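Local coordinates for protein lipopolysaccharide heptosyltransferase 2 (Escherichia coli, PDB 1PSW) that transfers the second heptose unit from ADP-L-glycero-D-manno-heptose onto heptosyl-Kdo2-lipid A during synthesis of the lipopolysaccharide inner core, at residues A[331-334]-A[335-339]. Residues are numbered along the deposited sequence; the frame is centred on the assembly and turned at random.
Sequences TPQR and VLEEL
Thr331 O takes the amide hydrogen of Val335, at 3.2 Å from Val335 N and nearly straight, and so opens the first turn of helix 332-347, the C-terminal helix packed on the second Rossmann-like domain of this GT-B enzyme. Thr331 is the N-cap: its short hydroxyl side chain turns OG1 back to accept from Arg334 N at 3.1 Å, occupying one of the first-turn amides that lack an i-4 helical carbonyl. Pro332 suits the first helical position because its ring nitrogen has no hydrogen to donate there, while its carbonyl still receives Leu336 N, with Pro332 O 2.8 Å away and Leu336 CB resting against the same oxygen. The Pro332 ring touches His201 and Glu204 of helix 199-211. Gln333 leaves CG anti to its backbone N (chi1 -173°) and then bends at chi2, which brings its amide across the side chain of Glu337, one turn on. There NE2 makes a weak hydrogen bond to Glu337 OE2, the amide and carboxylate planes turned 38° apart; two polar side chains suit this exposed face. The long Arg334 chain touches Ile305 and Leu307; its aliphatic part can pack on them while the residue as a whole stays exposed, whereas the branched Val335 beside it is buried against Leu205 and Val266. Arg334 O carries the helix onward, accepting from Glu338 N at 3.2 Å.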
# COMPACT_ATOMS: atom_id res chain seq x y z
N THR A 331 13.59 19.29 -7.96
CA THR A 331 14.19 19.05 -9.27
C THR A 331 14.56 17.60 -9.54
O THR A 331 14.88 16.85 -8.63
CB THR A 331 15.46 19.90 -9.48
OG1 THR A 331 16.52 19.37 -8.68
CG2 THR A 331 15.20 21.35 -9.08
N PRO A 332 14.52 17.18 -10.81
CA PRO A 332 14.87 15.81 -11.19
C PRO A 332 16.31 15.51 -10.77
O PRO A 332 16.64 14.37 -10.46
CB PRO A 332 14.71 15.83 -12.71
CG PRO A 332 13.57 16.77 -12.89
CD PRO A 332 13.94 17.90 -11.97
N GLN A 333 17.16 16.54 -10.76
CA GLN A 333 18.56 16.36 -10.37
C GLN A 333 18.67 16.00 -8.89
O GLN A 333 19.49 15.16 -8.52
CB GLN A 333 19.37 17.62 -10.67
CG GLN A 333 20.87 17.44 -10.44
CD GLN A 333 21.44 16.27 -11.23
OE1 GLN A 333 21.33 16.21 -12.46
NE2 GLN A 333 22.07 15.34 -10.52
N ARG A 334 17.86 16.63 -8.05
CA ARG A 334 17.90 16.33 -6.62
C ARG A 334 17.50 14.87 -6.40
O ARG A 334 18.16 14.14 -5.66
CB ARG A 334 16.94 17.25 -5.85
CG ARG A 334 16.84 16.96 -4.36
CD ARG A 334 15.72 17.78 -3.71
NE ARG A 334 16.02 19.21 -3.68
CZ ARG A 334 16.63 19.83 -2.68
NH1 ARG A 334 17.02 19.14 -1.61
NH2 ARG A 334 16.86 21.13 -2.74
N VAL A 335 16.42 14.46 -7.06
CA VAL A 335 15.92 13.10 -6.96
C VAL A 335 16.92 12.09 -7.53
O VAL A 335 17.16 11.03 -6.94
CB VAL A 335 14.56 12.95 -7.70
CG1 VAL A 335 14.05 11.51 -7.64
CG2 VAL A 335 13.53 13.89 -7.07
N LEU A 336 17.50 12.42 -8.67
CA LEU A 336 18.48 11.54 -9.30
C LEU A 336 19.67 11.27 -8.38
O LEU A 336 20.16 10.14 -8.29
CB LEU A 336 18.98 12.16 -10.61
CG LEU A 336 20.06 11.37 -11.35
CD1 LEU A 336 19.53 10.00 -11.76
CD2 LEU A 336 20.50 12.16 -12.58
N GLU A 337 20.13 12.31 -7.70
CA GLU A 337 21.26 12.19 -6.78
C GLU A 337 20.93 11.26 -5.61
O GLU A 337 21.77 10.46 -5.20
CB GLU A 337 21.65 13.56 -6.24
CG GLU A 337 22.55 14.34 -7.18
CD GLU A 337 22.82 15.75 -6.70
OE1 GLU A 337 23.05 15.93 -5.48
OE2 GLU A 337 22.83 16.68 -7.53
N GLU A 338 19.73 11.39 -5.08
CA GLU A 338 19.30 10.55 -3.96
C GLU A 338 19.15 9.11 -4.45
O GLU A 338 19.49 8.16 -3.73
CB GLU A 338 17.95 11.04 -3.42
CG GLU A 338 17.44 10.24 -2.24
CD GLU A 338 18.19 10.55 -0.96
OE1 GLU A 338 18.12 11.72 -0.51
OE2 GLU A 338 18.84 9.64 -0.41
N LEU A 339 18.64 8.95 -5.66
CA LEU A 339 18.43 7.64 -6.25
C LEU A 339 19.76 6.92 -6.53
O LEU A 339 19.93 5.77 -6.12
CB LEU A 339 17.62 7.78 -7.54
CG LEU A 339 16.96 6.52 -8.11
CD1 LEU A 339 15.96 5.95 -7.11
CD2 LEU A 339 16.24 6.87 -9.42